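Local coordinates for protein biliverdin reductase (Synechocystis sp., PDB 5B3T) that probably reduces the tetrapyrrole biliverdin to bilirubin with NADPH in the heme-degrading pathway, as a Rossmann-fold member of the Gfo/Idh/MocA family, at residues T12-G17 with Y297-K302; R36-V41 with A293-L298. All blocks are in the same frame, centred on the assembly; numbering follows the deposited sequence.

Contacts 1 and 2 lie side by side, their centres about 4 Å apart, where the C-terminal end of helix 283-300 meets the parallel sheet of the Rossmann fold. Along the chain, strand 14-19 comes first, then strand 38-44, its neighbour in the sheet, and some 250 residues later the helix that touches both. Contact 2 uses 293-298 and contact 1 uses 297-302, sharing Y297 and L298. A probable backbone hydrogen bond, V14 O to Q39 N at 2.8 Å, and the K302-D296 salt bridge tie the two together. A helix from the family's C-terminal region thus packs against the nucleotide-binding fold, away from the NADP(+) site.

Contact 1. Residues T12-G17 with Y297-K302; sequences TPVRVG and YLTTGK
V14, at the start of strand 14-19, rests its two methyls on L298 and T299 in the last turn of helix 283-300. From its buried CB the side chain forks toward the helix, with CG1 anti to the backbone N (chi1 -176°) and CG2 beside that N. The CG1 branch reaches CD1 of L298 at 4.0 Å, a methyl-to-methyl contact in which the two side chains cross at about a right angle. It is CD1 that L298 brings to the strand; its other methyl, CD2, stays farther from V14. The CG2 branch is turned to the next helix residue and stops 4.2 Å from CG2 of T299. One valine therefore spans two successive positions of the helix, and the contact is wholly apolar, small (130 Å² buried over both sides) and without a hydrogen bond across it. With chi1 at 57°, T299 turns OG1 back to the carbonyl O of L295 and leaves CG2 facing V14. On the sheet side, the backbone of V14 also bonds to R37, just ahead of the neighbouring strand 38-44. On the other side of strand 14-19 from strand 38-44, L77 of strand 77-80 touches both V14 and L298, closing the apolar patch between helix 283-300 and the parallel strands.

Contact 2. Residues R36-V41 with A293-L298; sequences RRSQLV and AVLDYL
A salt bridge laid over an apolar contact joins R37, just before strand 38-44 on the edge of the Rossmann sheet, and S38, the first residue of that strand, to L295 and D296 of helix 283-300. R37 extends toward the helix and bends at chi3 (-70°), which brings its guanidinium flat over the L295 side chain: CB of L295 lies beneath the centre of one face, 3.7 Å from R37 CZ. At the edge of the same group, R37 NH1 bonds to D296 OD1 at 2.9 Å with an N-H...O angle of 151°. The acceptor lies close to the guanidinium plane, whereas NH1 meets OD1 from 45° out of the carboxylate plane; the two flat groups stand almost perpendicular. Each ion has a second mate: R37 NH2 pairs with D35, and D296 OD2 with K302, so that D35, R37, D296 and K302 alternate in charge. A leucine in place of R37 would probably cost D296 and D35 the cation they share here and remove the flat group that covers L295 CB. Below the guanidinium both L295 methyls abut S38 from the helix side, CD1 3.7 Å from its OG and CD2 3.8 Å from its CB. That buried hydroxyl is satisfied by the carbonyl O of F32. L295 inserts between the sheet and helix 23-34, touching V14 of strand 14-19 and F32 of helix 23-34, while V294, the residue before it, touches V102 of strand 100-104.

Contact 1. Residues T12-G17 with Y297-K302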
ATOM      1  N   THR A  12     -20.653  -3.154  19.162  1.00 44.58           N
ATOM      2  CA  THR A  12     -20.844  -1.768  18.748  1.00 41.50           C
ATOM      3  C   THR A  12     -20.945  -0.807  19.939  1.00 41.85           C
ATOM      4  O   THR A  12     -21.517  -1.150  20.976  1.00 46.40           O
ATOM      5  CB  THR A  12     -22.107  -1.639  17.854  1.00 42.79           C
ATOM      6  OG1 THR A  12     -22.124  -0.359  17.210  1.00 39.92           O
ATOM      7  CG2 THR A  12     -23.388  -1.827  18.665  1.00 46.20           C
ATOM      8  N   PRO A  13     -20.362   0.399  19.807  1.00 38.74           N
ATOM      9  CA  PRO A  13     -19.567   0.884  18.670  1.00 35.35           C
ATOM     10  C   PRO A  13     -18.172   0.268  18.616  1.00 32.80           C
ATOM     11  O   PRO A  13     -17.603  -0.051  19.659  1.00 31.46           O
ATOM     12  CB  PRO A  13     -19.470   2.398  18.920  1.00 34.55           C
ATOM     13  CG  PRO A  13     -20.436   2.696  20.032  1.00 38.13           C
ATOM     14  CD  PRO A  13     -20.531   1.442  20.829  1.00 40.61           C
ATOM     15  N   VAL A  14     -17.632   0.094  17.411  1.00 30.33           N
ATOM     16  CA  VAL A  14     -16.254  -0.360  17.272  1.00 25.72           C
ATOM     17  C   VAL A  14     -15.328   0.798  17.619  1.00 25.15           C
ATOM     18  O   VAL A  14     -15.383   1.865  16.998  1.00 24.45           O
ATOM     19  CB  VAL A  14     -15.985  -0.886  15.857  1.00 26.54           C
ATOM     20  CG1 VAL A  14     -14.574  -1.450  15.769  1.00 23.77           C
ATOM     21  CG2 VAL A  14     -17.011  -1.943  15.477  1.00 26.20           C
ATOM     22  N   ARG A  15     -14.477   0.594  18.618  1.00 23.60           N
ATOM     23  CA  ARG A  15     -13.568   1.627  19.098  1.00 24.35           C
ATOM     24  C   ARG A  15     -12.226   1.468  18.396  1.00 22.19           C
ATOM     25  O   ARG A  15     -11.610   0.397  18.455  1.00 22.01           O
ATOM     26  CB  ARG A  15     -13.420   1.545  20.615  1.00 23.19           C
ATOM     27  CG  ARG A  15     -14.673   1.999  21.352  1.00 26.54           C
ATOM     28  CD  ARG A  15     -14.689   1.515  22.788  1.00 24.53           C
ATOM     29  NE  ARG A  15     -14.618   0.060  22.870  1.00 26.72           N
ATOM     30  CZ  ARG A  15     -14.358  -0.611  23.988  1.00 27.92           C
ATOM     31  NH1 ARG A  15     -14.148   0.045  25.121  1.00 30.57           N
ATOM     32  NH2 ARG A  15     -14.311  -1.936  23.975  1.00 28.02           N
ATOM     33  N   VAL A  16     -11.776   2.532  17.736  1.00 24.00           N
ATOM     34  CA  VAL A  16     -10.668   2.468  16.791  1.00 21.02           C
ATOM     35  C   VAL A  16      -9.516   3.323  17.293  1.00 20.63           C
ATOM     36  O   VAL A  16      -9.716   4.456  17.743  1.00 22.28           O
ATOM     37  CB  VAL A  16     -11.109   2.931  15.387  1.00 20.83           C
ATOM     38  CG1 VAL A  16      -9.961   2.808  14.393  1.00 19.39           C
ATOM     39  CG2 VAL A  16     -12.317   2.133  14.921  1.00 22.10           C
ATOM     40  N   GLY A  17      -8.314   2.773  17.216  1.00 18.69           N
ATOM     41  CA  GLY A  17      -7.089   3.545  17.360  1.00 18.86           C
ATOM     42  C   GLY A  17      -6.333   3.526  16.049  1.00 19.24           C
ATOM     43  O   GLY A  17      -6.220   2.479  15.406  1.00 18.90           O
ATOM     44  N   TYR A 297     -18.185  -6.668   8.618  1.00 21.50           N
ATOM     45  CA  TYR A 297     -17.647  -7.923   9.136  1.00 21.78           C
ATOM     46  C   TYR A 297     -17.647  -7.938  10.659  1.00 23.35           C
ATOM     47  O   TYR A 297     -18.046  -8.929  11.281  1.00 22.71           O
ATOM     48  CB  TYR A 297     -16.230  -8.172   8.604  1.00 21.39           C
ATOM     49  CG  TYR A 297     -15.582  -9.357   9.265  1.00 22.44           C
ATOM     50  CD1 TYR A 297     -15.976 -10.648   8.941  1.00 23.80           C
ATOM     51  CD2 TYR A 297     -14.597  -9.186  10.233  1.00 23.61           C
ATOM     52  CE1 TYR A 297     -15.398 -11.736   9.549  1.00 24.93           C
ATOM     53  CE2 TYR A 297     -14.017 -10.270  10.844  1.00 25.16           C
ATOM     54  CZ  TYR A 297     -14.420 -11.541  10.498  1.00 25.85           C
ATOM     55  OH  TYR A 297     -13.842 -12.624  11.104  1.00 28.96           O
ATOM     56  N   LEU A 298     -17.207  -6.844  11.279  1.00 21.57           N
ATOM     57  CA  LEU A 298     -17.064  -6.830  12.734  1.00 22.56           C
ATOM     58  C   LEU A 298     -18.406  -6.836  13.456  1.00 23.40           C
ATOM     59  O   LEU A 298     -18.502  -7.359  14.573  1.00 24.37           O
ATOM     60  CB  LEU A 298     -16.229  -5.622  13.169  1.00 21.19           C
ATOM     61  CG  LEU A 298     -14.791  -5.606  12.653  1.00 20.70           C
ATOM     62  CD1 LEU A 298     -14.077  -4.320  13.043  1.00 20.33           C
ATOM     63  CD2 LEU A 298     -14.028  -6.821  13.160  1.00 19.36           C
ATOM     64  N   THR A 299     -19.447  -6.273  12.848  1.00 22.29           N
ATOM     65  CA  THR A 299     -20.737  -6.148  13.515  1.00 22.85           C
ATOM     66  C   THR A 299     -21.735  -7.236  13.135  1.00 25.45           C
ATOM     67  O   THR A 299     -22.596  -7.580  13.954  1.00 23.98           O
ATOM     68  CB  THR A 299     -21.367  -4.777  13.230  1.00 22.72           C
ATOM     69  OG1 THR A 299     -21.506  -4.592  11.819  1.00 25.72           O
ATOM     70  CG2 THR A 299     -20.498  -3.667  13.805  1.00 24.62           C
ATOM     71  N   THR A 300     -21.657  -7.785  11.922  1.00 24.39           N
ATOM     72  CA  THR A 300     -22.574  -8.837  11.505  1.00 23.74           C
ATOM     73  C   THR A 300     -21.880 -10.116  11.063  1.00 25.79           C
ATOM     74  O   THR A 300     -22.568 -11.102  10.773  1.00 25.90           O
ATOM     75  CB  THR A 300     -23.481  -8.354  10.360  1.00 26.26           C
ATOM     76  OG1 THR A 300     -22.721  -8.280   9.147  1.00 24.06           O
ATOM     77  CG2 THR A 300     -24.066  -6.986  10.678  1.00 25.44           C
ATOM     78  N   GLY A 301     -20.552 -10.137  10.996  1.00 23.57           N
ATOM     79  CA  GLY A 301     -19.864 -11.330  10.553  1.00 23.39           C
ATOM     80  C   GLY A 301     -19.882 -11.572   9.065  1.00 23.98           C
ATOM     81  O   GLY A 301     -19.368 -12.602   8.617  1.00 23.98           O
ATOM     82  N   LYS A 302     -20.456 -10.662   8.283  1.00 22.17           N
ATOM     83  CA  LYS A 302     -20.457 -10.837   6.838  1.00 24.30           C
ATOM     84  C   LYS A 302     -19.021 -10.834   6.318  1.00 24.49           C
ATOM     85  O   LYS A 302     -18.294  -9.853   6.529  1.00 21.31           O
ATOM     86  CB  LYS A 302     -21.262  -9.747   6.128  1.00 25.27           C
ATOM     87  CG  LYS A 302     -21.028  -9.761   4.615  1.00 26.19           C
ATOM     88  CD  LYS A 302     -21.477  -8.482   3.933  1.00 27.53           C
ATOM     89  CE  LYS A 302     -22.852  -8.069   4.421  1.00 30.26           C
ATOM     90  NZ  LYS A 302     -23.272  -6.783   3.803  1.00 40.11           N
TER

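Contact 2. Residues R36-V41 with A293-L298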
ATOM      1  N   ARG A  36     -21.922   5.464  12.312  1.00 26.66           N
ATOM      2  CA  ARG A  36     -22.409   5.325  13.677  1.00 28.91           C
ATOM      3  C   ARG A  36     -21.997   4.010  14.321  1.00 27.91           C
ATOM      4  O   ARG A  36     -22.116   3.872  15.542  1.00 29.10           O
ATOM      5  CB  ARG A  36     -23.930   5.434  13.715  1.00 32.83           C
ATOM      6  CG  ARG A  36     -24.628   4.143  13.360  1.00 34.74           C
ATOM      7  CD  ARG A  36     -26.109   4.283  13.593  1.00 40.03           C
ATOM      8  NE  ARG A  36     -26.667   3.193  14.388  1.00 43.88           N
ATOM      9  CZ  ARG A  36     -26.888   1.968  13.926  1.00 50.19           C
ATOM     10  NH1 ARG A  36     -26.597   1.667  12.667  1.00 46.56           N
ATOM     11  NH2 ARG A  36     -27.407   1.041  14.721  1.00 48.80           N
ATOM     12  N   ARG A  37     -21.535   3.039  13.531  1.00 26.90           N
ATOM     13  CA  ARG A  37     -21.099   1.767  14.087  1.00 27.90           C
ATOM     14  C   ARG A  37     -19.711   1.835  14.710  1.00 27.42           C
ATOM     15  O   ARG A  37     -19.270   0.843  15.302  1.00 27.71           O
ATOM     16  CB  ARG A  37     -21.117   0.687  13.001  1.00 24.55           C
ATOM     17  CG  ARG A  37     -22.497   0.383  12.432  1.00 27.10           C
ATOM     18  CD  ARG A  37     -22.399  -0.475  11.176  1.00 26.10           C
ATOM     19  NE  ARG A  37     -21.850   0.272  10.046  1.00 23.19           N
ATOM     20  CZ  ARG A  37     -21.532  -0.267   8.873  1.00 24.19           C
ATOM     21  NH1 ARG A  37     -21.704  -1.567   8.668  1.00 23.32           N
ATOM     22  NH2 ARG A  37     -21.041   0.493   7.903  1.00 23.84           N
ATOM     23  N   SER A  38     -19.018   2.965  14.601  1.00 25.72           N
ATOM     24  CA  SER A  38     -17.634   3.052  15.042  1.00 26.51           C
ATOM     25  C   SER A  38     -17.389   4.380  15.744  1.00 25.90           C
ATOM     26  O   SER A  38     -18.167   5.332  15.623  1.00 26.30           O
ATOM     27  CB  SER A  38     -16.660   2.879  13.868  1.00 24.60           C
ATOM     28  OG  SER A  38     -16.983   3.754  12.802  1.00 23.84           O
ATOM     29  N   GLN A  39     -16.276   4.428  16.474  1.00 25.26           N
ATOM     30  CA  GLN A  39     -15.888   5.590  17.266  1.00 28.33           C
ATOM     31  C   GLN A  39     -14.370   5.685  17.272  1.00 25.97           C
ATOM     32  O   GLN A  39     -13.691   4.722  17.642  1.00 25.20           O
ATOM     33  CB  GLN A  39     -16.425   5.477  18.697  1.00 28.37           C
ATOM     34  CG  GLN A  39     -16.038   6.623  19.615  1.00 30.80           C
ATOM     35  CD  GLN A  39     -16.776   7.907  19.293  1.00 35.94           C
ATOM     36  OE1 GLN A  39     -17.925   7.882  18.853  1.00 41.76           O
ATOM     37  NE2 GLN A  39     -16.120   9.039  19.521  1.00 39.61           N
ATOM     38  N   LEU A  40     -13.840   6.835  16.864  1.00 23.84           N
ATOM     39  CA  LEU A  40     -12.402   7.070  16.894  1.00 24.79           C
ATOM     40  C   LEU A  40     -11.998   7.493  18.304  1.00 25.18           C
ATOM     41  O   LEU A  40     -12.478   8.511  18.814  1.00 26.01           O
ATOM     42  CB  LEU A  40     -12.018   8.134  15.865  1.00 25.46           C
ATOM     43  CG  LEU A  40     -10.576   8.643  15.817  1.00 25.56           C
ATOM     44  CD1 LEU A  40      -9.597   7.498  15.628  1.00 25.27           C
ATOM     45  CD2 LEU A  40     -10.413   9.676  14.708  1.00 25.20           C
ATOM     46  N   VAL A  41     -11.126   6.713  18.933  1.00 23.51           N
ATOM     47  CA  VAL A  41     -10.762   6.919  20.333  1.00 25.05           C
ATOM     48  C   VAL A  41      -9.388   7.565  20.474  1.00 24.68           C
ATOM     49  O   VAL A  41      -9.222   8.518  21.235  1.00 23.82           O
ATOM     50  CB  VAL A  41     -10.833   5.585  21.105  1.00 24.25           C
ATOM     51  CG1 VAL A  41     -10.207   5.735  22.487  1.00 26.59           C
ATOM     52  CG2 VAL A  41     -12.273   5.104  21.204  1.00 25.58           C
ATOM     53  N   ALA A 293     -17.084  -2.121   4.669  1.00 17.33           N
ATOM     54  CA  ALA A 293     -17.045  -3.579   4.627  1.00 19.26           C
ATOM     55  C   ALA A 293     -16.433  -4.147   5.901  1.00 21.12           C
ATOM     56  O   ALA A 293     -16.905  -5.161   6.429  1.00 19.60           O
ATOM     57  CB  ALA A 293     -16.269  -4.049   3.397  1.00 21.40           C
ATOM     58  N   VAL A 294     -15.378  -3.503   6.411  1.00 19.13           N
ATOM     59  CA  VAL A 294     -14.761  -3.943   7.659  1.00 19.23           C
ATOM     60  C   VAL A 294     -15.747  -3.819   8.810  1.00 18.92           C
ATOM     61  O   VAL A 294     -15.890  -4.734   9.630  1.00 18.81           O
ATOM     62  CB  VAL A 294     -13.471  -3.142   7.926  1.00 19.10           C
ATOM     63  CG1 VAL A 294     -13.021  -3.311   9.366  1.00 18.66           C
ATOM     64  CG2 VAL A 294     -12.368  -3.574   6.967  1.00 19.64           C
ATOM     65  N   LEU A 295     -16.445  -2.688   8.889  1.00 19.01           N
ATOM     66  CA  LEU A 295     -17.472  -2.523   9.909  1.00 22.28           C
ATOM     67  C   LEU A 295     -18.550  -3.590   9.779  1.00 22.39           C
ATOM     68  O   LEU A 295     -19.020  -4.137  10.782  1.00 20.87           O
ATOM     69  CB  LEU A 295     -18.077  -1.120   9.809  1.00 20.49           C
ATOM     70  CG  LEU A 295     -17.104  -0.029  10.264  1.00 20.69           C
ATOM     71  CD1 LEU A 295     -17.684   1.359  10.067  1.00 22.03           C
ATOM     72  CD2 LEU A 295     -16.721  -0.249  11.720  1.00 22.32           C
ATOM     73  N   ASP A 296     -18.941  -3.910   8.543  1.00 22.60           N
ATOM     74  CA  ASP A 296     -19.909  -4.978   8.313  1.00 24.49           C
ATOM     75  C   ASP A 296     -19.426  -6.289   8.916  1.00 24.11           C
ATOM     76  O   ASP A 296     -20.157  -6.954   9.658  1.00 23.29           O
ATOM     77  CB  ASP A 296     -20.167  -5.144   6.811  1.00 24.59           C
ATOM     78  CG  ASP A 296     -21.528  -4.606   6.379  1.00 29.83           C
ATOM     79  OD1 ASP A 296     -21.726  -3.367   6.370  1.00 30.89           O
ATOM     80  OD2 ASP A 296     -22.400  -5.430   6.012  1.00 41.21           O
ATOM     81  N   TYR A 297     -18.185  -6.668   8.618  1.00 21.50           N
ATOM     82  CA  TYR A 297     -17.647  -7.923   9.136  1.00 21.78           C
ATOM     83  C   TYR A 297     -17.647  -7.938  10.659  1.00 23.35           C
ATOM     84  O   TYR A 297     -18.046  -8.929  11.281  1.00 22.71           O
ATOM     85  CB  TYR A 297     -16.230  -8.172   8.604  1.00 21.39           C
ATOM     86  CG  TYR A 297     -15.582  -9.357   9.265  1.00 22.44           C
ATOM     87  CD1 TYR A 297     -15.976 -10.648   8.941  1.00 23.80           C
ATOM     88  CD2 TYR A 297     -14.597  -9.186  10.233  1.00 23.61           C
ATOM     89  CE1 TYR A 297     -15.398 -11.736   9.549  1.00 24.93           C
ATOM     90  CE2 TYR A 297     -14.017 -10.270  10.844  1.00 25.16           C
ATOM     91  CZ  TYR A 297     -14.420 -11.541  10.498  1.00 25.85           C
ATOM     92  OH  TYR A 297     -13.842 -12.624  11.104  1.00 28.96           O
ATOM     93  N   LEU A 298     -17.207  -6.844  11.279  1.00 21.57           N
ATOM     94  CA  LEU A 298     -17.064  -6.830  12.734  1.00 22.56           C
ATOM     95  C   LEU A 298     -18.406  -6.836  13.456  1.00 23.40           C
ATOM     96  O   LEU A 298     -18.502  -7.359  14.573  1.00 24.37           O
ATOM     97  CB  LEU A 298     -16.229  -5.622  13.169  1.00 21.19           C
ATOM     98  CG  LEU A 298     -14.791  -5.606  12.653  1.00 20.70           C
ATOM     99  CD1 LEU A 298     -14.077  -4.320  13.043  1.00 20.33           C
ATOM    100  CD2 LEU A 298     -14.028  -6.821  13.160  1.00 19.36           C
TER